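Local atomic coordinates of uncharacterized protein (Vibrio parahaemolyticus, PDB entry 1ZBP), a protein that is of unknown function but belongs to the ImpE family, some members of which are encoded in type VI secretion gene clusters. Residues Q79-F84 with Y155-S160; G45-A50 with H73-A78. One frame throughout, in Å; residues are numbered along the deposited sequence.

Contact 1: residues Q79-F84 with Y155-S160; sequences QARKDF and YIELFS
Arg81 reaches across from the helix to Glu157 on the strand and grips it side-on, one nitrogen to each carboxylate oxygen. NE donates to Glu157 OE1 at 2.8 Å (N-H...O 157°), an acceptor lying in the guanidinium plane, although the nitrogen stands above the plane of the carboxylate. The second bond, from Arg81 NH2 to Glu157 OE2 at 2.9 Å, is more bent (135°) and comes in on the syn side of the oxygen. With CG anti to the backbone N (chi1 166°) and the chain extended as far as NE, the arginine spans a gap in which the nearest CA atoms, Arg81 CA and Phe159 CA, are 9.0 Å apart. Here the last turns of helix 65-84 lie against strand 155-159, which pairs with strand 165-169 in a small mixed sheet, so the salt bridge ties the last of the N-terminal run of helices to the beta-sheet part of the chain. Glu157 is further held by Tyr165 OH at OE1 and Lys241 NZ at OE2, while Arg81 NH2 also donates to Thr209 O. Beside the ion pair, the Phe159 ring turns its edge to the arginine's aliphatic stem, with CZ 3.6 Å from Arg81 CD.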
ATOM      1  N   GLN A  79       0.327  -8.030   6.000  1.00 35.70           N
ATOM      2  CA  GLN A  79       1.394  -8.824   6.576  1.00 35.11           C
ATOM      3  C   GLN A  79       2.111  -9.535   5.439  1.00 34.06           C
ATOM      4  O   GLN A  79       3.340  -9.602   5.416  1.00 31.73           O
ATOM      5  CB  GLN A  79       0.849  -9.843   7.570  1.00 34.52           C
ATOM      6  CG  GLN A  79       1.957 -10.688   8.174  1.00 35.94           C
ATOM      7  CD  GLN A  79       2.888  -9.893   9.065  1.00 35.50           C
ATOM      8  OE1 GLN A  79       2.461  -9.294  10.057  1.00 37.50           O
ATOM      9  NE2 GLN A  79       4.170  -9.886   8.722  1.00 37.34           N
ATOM     10  N   ALA A  80       1.345 -10.051   4.482  1.00 34.00           N
ATOM     11  CA  ALA A  80       1.959 -10.748   3.350  1.00 36.88           C
ATOM     12  C   ALA A  80       2.870  -9.785   2.565  1.00 38.29           C
ATOM     13  O   ALA A  80       3.897 -10.198   2.013  1.00 40.21           O
ATOM     14  CB  ALA A  80       0.881 -11.345   2.430  1.00 33.05           C
ATOM     15  N   ARG A  81       2.493  -8.507   2.524  1.00 37.94           N
ATOM     16  CA  ARG A  81       3.277  -7.497   1.821  1.00 38.61           C
ATOM     17  C   ARG A  81       4.561  -7.194   2.573  1.00 39.42           C
ATOM     18  O   ARG A  81       5.626  -7.055   1.973  1.00 38.13           O
ATOM     19  CB  ARG A  81       2.450  -6.214   1.640  1.00 37.90           C
ATOM     20  CG  ARG A  81       3.232  -4.973   1.227  1.00 31.64           C
ATOM     21  CD  ARG A  81       2.242  -3.846   1.049  1.00 33.02           C
ATOM     22  NE  ARG A  81       2.816  -2.596   0.579  1.00 30.43           N
ATOM     23  CZ  ARG A  81       2.984  -1.520   1.342  1.00 32.59           C
ATOM     24  NH1 ARG A  81       2.635  -1.546   2.627  1.00 29.44           N
ATOM     25  NH2 ARG A  81       3.456  -0.393   0.807  1.00 32.43           N
ATOM     26  N   LYS A  82       4.468  -7.072   3.890  1.00 42.48           N
ATOM     27  CA  LYS A  82       5.670  -6.794   4.659  1.00 44.97           C
ATOM     28  C   LYS A  82       6.606  -7.982   4.496  1.00 46.19           C
ATOM     29  O   LYS A  82       7.825  -7.830   4.497  1.00 47.13           O
ATOM     30  CB  LYS A  82       5.344  -6.582   6.138  1.00 45.95           C
ATOM     31  CG  LYS A  82       6.500  -5.990   6.924  1.00 49.25           C
ATOM     32  CD  LYS A  82       6.077  -5.554   8.321  1.00 50.87           C
ATOM     33  CE  LYS A  82       6.233  -6.670   9.333  1.00 50.97           C
ATOM     34  NZ  LYS A  82       5.910  -6.181  10.702  1.00 52.37           N
ATOM     35  N   ASP A  83       6.035  -9.173   4.335  1.00 47.29           N
ATOM     36  CA  ASP A  83       6.869 -10.351   4.155  1.00 48.62           C
ATOM     37  C   ASP A  83       7.403 -10.445   2.734  1.00 49.51           C
ATOM     38  O   ASP A  83       8.550 -10.840   2.518  1.00 49.98           O
ATOM     39  CB  ASP A  83       6.105 -11.623   4.529  1.00 48.63           C
ATOM     40  CG  ASP A  83       5.780 -11.683   6.011  1.00 47.68           C
ATOM     41  OD1 ASP A  83       6.635 -11.257   6.812  1.00 47.56           O
ATOM     42  OD2 ASP A  83       4.687 -12.165   6.372  1.00 47.62           O
ATOM     43  N   PHE A  84       6.580 -10.070   1.763  1.00 49.32           N
ATOM     44  CA  PHE A  84       7.018 -10.116   0.382  1.00 49.15           C
ATOM     45  C   PHE A  84       8.290  -9.293   0.179  1.00 51.01           C
ATOM     46  O   PHE A  84       9.051  -9.528  -0.760  1.00 51.70           O
ATOM     47  CB  PHE A  84       5.910  -9.618  -0.545  1.00 46.60           C
ATOM     48  CG  PHE A  84       6.340  -9.481  -1.967  1.00 43.96           C
ATOM     49  CD1 PHE A  84       6.769  -8.255  -2.457  1.00 42.26           C
ATOM     50  CD2 PHE A  84       6.372 -10.590  -2.802  1.00 42.41           C
ATOM     51  CE1 PHE A  84       7.224  -8.135  -3.758  1.00 44.10           C
ATOM     52  CE2 PHE A  84       6.826 -10.482  -4.106  1.00 43.85           C
ATOM     53  CZ  PHE A  84       7.254  -9.253  -4.589  1.00 43.91           C
ATOM     54  N   TYR A 155       4.115  -1.151 -11.128  1.00 27.08           N
ATOM     55  CA  TYR A 155       3.097  -1.927 -10.409  1.00 27.39           C
ATOM     56  C   TYR A 155       2.347  -1.130  -9.345  1.00 26.09           C
ATOM     57  O   TYR A 155       2.872  -0.173  -8.794  1.00 26.32           O
ATOM     58  CB  TYR A 155       3.740  -3.125  -9.698  1.00 27.29           C
ATOM     59  CG  TYR A 155       4.187  -4.237 -10.607  1.00 33.80           C
ATOM     60  CD1 TYR A 155       3.394  -5.366 -10.794  1.00 34.69           C
ATOM     61  CD2 TYR A 155       5.405  -4.162 -11.294  1.00 35.54           C
ATOM     62  CE1 TYR A 155       3.797  -6.387 -11.634  1.00 36.02           C
ATOM     63  CE2 TYR A 155       5.812  -5.184 -12.140  1.00 36.94           C
ATOM     64  CZ  TYR A 155       5.004  -6.294 -12.306  1.00 37.54           C
ATOM     65  OH  TYR A 155       5.394  -7.306 -13.166  1.00 38.48           O
ATOM     66  N   ILE A 156       1.105  -1.515  -9.080  1.00 24.79           N
ATOM     67  CA  ILE A 156       0.353  -0.885  -8.012  1.00 25.19           C
ATOM     68  C   ILE A 156       0.102  -2.034  -7.051  1.00 26.25           C
ATOM     69  O   ILE A 156       0.228  -3.218  -7.425  1.00 25.06           O
ATOM     70  CB  ILE A 156      -1.012  -0.292  -8.446  1.00 26.03           C
ATOM     71  CG1 ILE A 156      -1.850  -1.353  -9.158  1.00 25.88           C
ATOM     72  CG2 ILE A 156      -0.806   0.960  -9.275  1.00 19.81           C
ATOM     73  CD1 ILE A 156      -3.321  -1.003  -9.208  1.00 25.96           C
ATOM     74  N   GLU A 157      -0.231  -1.690  -5.815  1.00 25.82           N
ATOM     75  CA  GLU A 157      -0.481  -2.698  -4.790  1.00 25.88           C
ATOM     76  C   GLU A 157      -1.962  -2.699  -4.386  1.00 27.26           C
ATOM     77  O   GLU A 157      -2.631  -1.661  -4.376  1.00 28.53           O
ATOM     78  CB  GLU A 157       0.382  -2.413  -3.562  1.00 25.59           C
ATOM     79  CG  GLU A 157       1.882  -2.260  -3.850  1.00 23.48           C
ATOM     80  CD  GLU A 157       2.716  -2.127  -2.570  1.00 23.72           C
ATOM     81  OE1 GLU A 157       3.351  -3.108  -2.141  1.00 23.02           O
ATOM     82  OE2 GLU A 157       2.754  -1.030  -1.981  1.00 21.13           O
ATOM     83  N   LEU A 158      -2.486  -3.869  -4.066  1.00 27.28           N
ATOM     84  CA  LEU A 158      -3.877  -3.965  -3.670  1.00 27.29           C
ATOM     85  C   LEU A 158      -3.998  -4.981  -2.575  1.00 26.43           C
ATOM     86  O   LEU A 158      -3.269  -5.959  -2.553  1.00 25.88           O
ATOM     87  CB  LEU A 158      -4.757  -4.393  -4.855  1.00 28.12           C
ATOM     88  CG  LEU A 158      -4.926  -3.424  -6.038  1.00 30.57           C
ATOM     89  CD1 LEU A 158      -5.512  -4.163  -7.237  1.00 27.22           C
ATOM     90  CD2 LEU A 158      -5.830  -2.259  -5.626  1.00 30.06           C
ATOM     91  N   PHE A 159      -4.908  -4.725  -1.647  1.00 25.61           N
ATOM     92  CA  PHE A 159      -5.191  -5.657  -0.570  1.00 25.33           C
ATOM     93  C   PHE A 159      -6.615  -6.111  -0.907  1.00 26.23           C
ATOM     94  O   PHE A 159      -7.546  -5.328  -0.810  1.00 28.51           O
ATOM     95  CB  PHE A 159      -5.161  -4.954   0.791  1.00 25.65           C
ATOM     96  CG  PHE A 159      -3.787  -4.518   1.225  1.00 26.17           C
ATOM     97  CD1 PHE A 159      -2.644  -5.077   0.655  1.00 29.91           C
ATOM     98  CD2 PHE A 159      -3.636  -3.594   2.242  1.00 26.88           C
ATOM     99  CE1 PHE A 159      -1.375  -4.723   1.091  1.00 28.45           C
ATOM    100  CE2 PHE A 159      -2.367  -3.232   2.688  1.00 31.61           C
ATOM    101  CZ  PHE A 159      -1.227  -3.801   2.109  1.00 29.89           C
ATOM    102  N   SER A 160      -6.781  -7.360  -1.326  1.00 28.19           N
ATOM    103  CA  SER A 160      -8.101  -7.869  -1.683  1.00 30.57           C
ATOM    104  C   SER A 160      -8.951  -8.153  -0.452  1.00 32.57           C
ATOM    105  O   SER A 160      -8.431  -8.301   0.661  1.00 32.95           O
ATOM    106  CB  SER A 160      -7.975  -9.150  -2.497  1.00 29.90           C
ATOM    107  OG  SER A 160      -7.428 -10.183  -1.718  1.00 32.92           O
TER

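Contact 2: residues G45-A50 with H73-A78; sequences GDFERA and HLVKAA
Phe47 is the bump of this contact, and the hollow it fills is formed by Val75 and Ala78, one helical turn apart on helix 65-84. The ring lies against Ala78: CE1 is 3.7 Å from Ala78 CB, and CE2 is 3.6 Å from Ala78 O. The backbone carbon of Ala78 sits over one ring face, displaced toward the rim, whereas the carbonyl oxygen of Gly45 lies over the centre of the opposite face, so the phenyl group is held between two pieces of main chain. With CG of Phe47 anti to the carbonyl carbon (chi1 -52°), the ring swings back past the start of the helix, toward Ala78. The backbones come close, with Phe47 CA 6.1 Å from Val75 CA, and this sets Phe47 CB against Val75 CG1 at 3.8 Å. The two methyls of Val75 split between partners, for CG2 lies by Ala50 CB at a looser 4.3 Å.

Helix 47-60 begins here after the turn at Gly45, which has positive phi, and Asp46 is its N-cap, OD1 accepting from Arg49 N at 3.2 Å. The contact thus packs the start of helix 47-60 against the following helix 65-84, the two running in roughly opposite directions as in a helical hairpin, with Cys42 of helix 31-44 touching both Ala50 and Val75 and Trp189 touching both Phe47 and Ala78. The touching side chains are all apolar and buried, so between these segments the contact probably rests on hydrophobic burial and shape rather than polar pairing.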
ATOM      1  N   GLY A  45       2.186  -0.364  11.789  1.00 43.02           N
ATOM      2  CA  GLY A  45       2.724  -1.580  11.209  1.00 44.41           C
ATOM      3  C   GLY A  45       2.757  -2.767  12.158  1.00 44.78           C
ATOM      4  O   GLY A  45       3.127  -3.868  11.759  1.00 43.76           O
ATOM      5  N   ASP A  46       2.394  -2.556  13.420  1.00 46.05           N
ATOM      6  CA  ASP A  46       2.395  -3.660  14.378  1.00 47.80           C
ATOM      7  C   ASP A  46       1.165  -4.515  14.067  1.00 47.61           C
ATOM      8  O   ASP A  46       0.109  -4.369  14.691  1.00 47.14           O
ATOM      9  CB  ASP A  46       2.321  -3.139  15.820  1.00 48.78           C
ATOM     10  CG  ASP A  46       2.722  -4.197  16.846  1.00 51.72           C
ATOM     11  OD1 ASP A  46       2.586  -5.405  16.550  1.00 52.99           O
ATOM     12  OD2 ASP A  46       3.157  -3.829  17.959  1.00 53.45           O
ATOM     13  N   PHE A  47       1.303  -5.406  13.091  1.00 47.49           N
ATOM     14  CA  PHE A  47       0.188  -6.254  12.688  1.00 47.62           C
ATOM     15  C   PHE A  47      -0.148  -7.335  13.721  1.00 48.82           C
ATOM     16  O   PHE A  47      -1.323  -7.584  14.014  1.00 48.73           O
ATOM     17  CB  PHE A  47       0.489  -6.895  11.328  1.00 44.90           C
ATOM     18  CG  PHE A  47       0.893  -5.908  10.268  1.00 43.28           C
ATOM     19  CD1 PHE A  47       0.075  -4.833   9.948  1.00 43.09           C
ATOM     20  CD2 PHE A  47       2.103  -6.041   9.603  1.00 44.11           C
ATOM     21  CE1 PHE A  47       0.456  -3.915   8.976  1.00 43.31           C
ATOM     22  CE2 PHE A  47       2.495  -5.126   8.627  1.00 42.82           C
ATOM     23  CZ  PHE A  47       1.673  -4.063   8.318  1.00 43.43           C
ATOM     24  N   GLU A  48       0.877  -7.974  14.276  1.00 50.08           N
ATOM     25  CA  GLU A  48       0.662  -9.033  15.258  1.00 52.97           C
ATOM     26  C   GLU A  48      -0.236  -8.543  16.405  1.00 52.13           C
ATOM     27  O   GLU A  48      -1.140  -9.257  16.840  1.00 50.99           O
ATOM     28  CB  GLU A  48       2.017  -9.520  15.783  1.00 55.37           C
ATOM     29  CG  GLU A  48       1.950 -10.745  16.678  1.00 62.18           C
ATOM     30  CD  GLU A  48       3.314 -11.399  16.869  1.00 66.16           C
ATOM     31  OE1 GLU A  48       4.275 -10.691  17.251  1.00 67.64           O
ATOM     32  OE2 GLU A  48       3.428 -12.628  16.644  1.00 67.24           O
ATOM     33  N   ARG A  49       0.009  -7.317  16.865  1.00 51.03           N
ATOM     34  CA  ARG A  49      -0.766  -6.704  17.944  1.00 50.17           C
ATOM     35  C   ARG A  49      -2.173  -6.332  17.457  1.00 49.02           C
ATOM     36  O   ARG A  49      -3.171  -6.658  18.105  1.00 48.38           O
ATOM     37  CB  ARG A  49      -0.028  -5.452  18.449  1.00 53.03           C
ATOM     38  CG  ARG A  49      -0.654  -4.723  19.644  1.00 55.10           C
ATOM     39  CD  ARG A  49      -0.636  -5.579  20.904  1.00 60.87           C
ATOM     40  NE  ARG A  49      -0.974  -4.807  22.101  1.00 65.30           N
ATOM     41  CZ  ARG A  49      -1.166  -5.340  23.306  1.00 66.70           C
ATOM     42  NH1 ARG A  49      -1.054  -6.654  23.476  1.00 66.81           N
ATOM     43  NH2 ARG A  49      -1.464  -4.562  24.342  1.00 66.02           N
ATOM     44  N   ALA A  50      -2.246  -5.645  16.318  1.00 46.63           N
ATOM     45  CA  ALA A  50      -3.526  -5.232  15.743  1.00 45.90           C
ATOM     46  C   ALA A  50      -4.463  -6.428  15.608  1.00 44.54           C
ATOM     47  O   ALA A  50      -5.661  -6.328  15.859  1.00 44.65           O
ATOM     48  CB  ALA A  50      -3.307  -4.585  14.371  1.00 43.09           C
ATOM     49  N   HIS A  73      -8.639  -9.290   7.560  1.00 36.55           N
ATOM     50  CA  HIS A  73      -8.216  -9.568   6.192  1.00 37.44           C
ATOM     51  C   HIS A  73      -7.198  -8.530   5.703  1.00 35.44           C
ATOM     52  O   HIS A  73      -6.204  -8.884   5.080  1.00 35.38           O
ATOM     53  CB  HIS A  73      -9.435  -9.571   5.272  1.00 40.55           C
ATOM     54  CG  HIS A  73     -10.410 -10.675   5.569  1.00 44.35           C
ATOM     55  ND1 HIS A  73     -11.730 -10.623   5.176  1.00 47.18           N
ATOM     56  CD2 HIS A  73     -10.247 -11.859   6.197  1.00 43.84           C
ATOM     57  CE1 HIS A  73     -12.341 -11.734   5.554  1.00 46.43           C
ATOM     58  NE2 HIS A  73     -11.463 -12.499   6.176  1.00 46.51           N
ATOM     59  N   LEU A  74      -7.442  -7.257   5.993  1.00 34.86           N
ATOM     60  CA  LEU A  74      -6.517  -6.211   5.580  1.00 35.04           C
ATOM     61  C   LEU A  74      -5.183  -6.382   6.276  1.00 35.49           C
ATOM     62  O   LEU A  74      -4.132  -6.222   5.651  1.00 33.88           O
ATOM     63  CB  LEU A  74      -7.095  -4.826   5.887  1.00 35.88           C
ATOM     64  CG  LEU A  74      -8.069  -4.251   4.848  1.00 37.21           C
ATOM     65  CD1 LEU A  74      -7.300  -3.507   3.776  1.00 36.96           C
ATOM     66  CD2 LEU A  74      -8.890  -5.367   4.227  1.00 40.01           C
ATOM     67  N   VAL A  75      -5.222  -6.717   7.567  1.00 35.56           N
ATOM     68  CA  VAL A  75      -3.996  -6.918   8.338  1.00 35.43           C
ATOM     69  C   VAL A  75      -3.216  -8.105   7.790  1.00 36.06           C
ATOM     70  O   VAL A  75      -1.982  -8.088   7.777  1.00 38.40           O
ATOM     71  CB  VAL A  75      -4.304  -7.136   9.831  1.00 35.64           C
ATOM     72  CG1 VAL A  75      -3.109  -7.741  10.542  1.00 36.35           C
ATOM     73  CG2 VAL A  75      -4.648  -5.803  10.468  1.00 36.23           C
ATOM     74  N   LYS A  76      -3.935  -9.122   7.319  1.00 35.15           N
ATOM     75  CA  LYS A  76      -3.310 -10.304   6.745  1.00 33.86           C
ATOM     76  C   LYS A  76      -2.611  -9.914   5.440  1.00 31.49           C
ATOM     77  O   LYS A  76      -1.427 -10.199   5.257  1.00 30.32           O
ATOM     78  CB  LYS A  76      -4.373 -11.375   6.496  1.00 33.44           C
ATOM     79  CG  LYS A  76      -3.873 -12.665   5.868  1.00 38.89           C
ATOM     80  CD  LYS A  76      -5.047 -13.615   5.660  1.00 41.93           C
ATOM     81  CE  LYS A  76      -4.671 -14.869   4.895  1.00 43.49           C
ATOM     82  NZ  LYS A  76      -5.906 -15.591   4.462  1.00 47.16           N
ATOM     83  N   ALA A  77      -3.340  -9.247   4.547  1.00 30.49           N
ATOM     84  CA  ALA A  77      -2.759  -8.809   3.276  1.00 29.35           C
ATOM     85  C   ALA A  77      -1.525  -7.939   3.533  1.00 29.35           C
ATOM     86  O   ALA A  77      -0.491  -8.130   2.904  1.00 30.14           O
ATOM     87  CB  ALA A  77      -3.794  -8.030   2.462  1.00 26.94           C
ATOM     88  N   ALA A  78      -1.635  -7.006   4.477  1.00 30.60           N
ATOM     89  CA  ALA A  78      -0.534  -6.108   4.812  1.00 32.46           C
ATOM     90  C   ALA A  78       0.627  -6.879   5.410  1.00 34.61           C
ATOM     91  O   ALA A  78       1.790  -6.441   5.351  1.00 34.68           O
ATOM     92  CB  ALA A  78      -0.989  -5.043   5.783  1.00 28.86           C
TER

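Overall arrangement
Contacts 1 and 2 share helix 65-84, contact 2 using residues 73-78 and contact 1 the adjoining final turns, and their centres lie 11 Å apart. They touch directly. Phe159 of contact 1 packs on contact 2, with its CZ 3.6 Å from Ala78 CA and its CD1 3.6 Å from Ala77 CB, while Lys82 CD lies 3.6 Å from Phe47 CE2. Trp189 of strand 189-196 bridges them too, meeting the Phe159 ring edge-to-face and also touching Phe47 and Ala78. One helix thus packs apolarly on helix 47-60 and, through Phe159 and Trp189, on the strands, and adds a buried ion pair farther along.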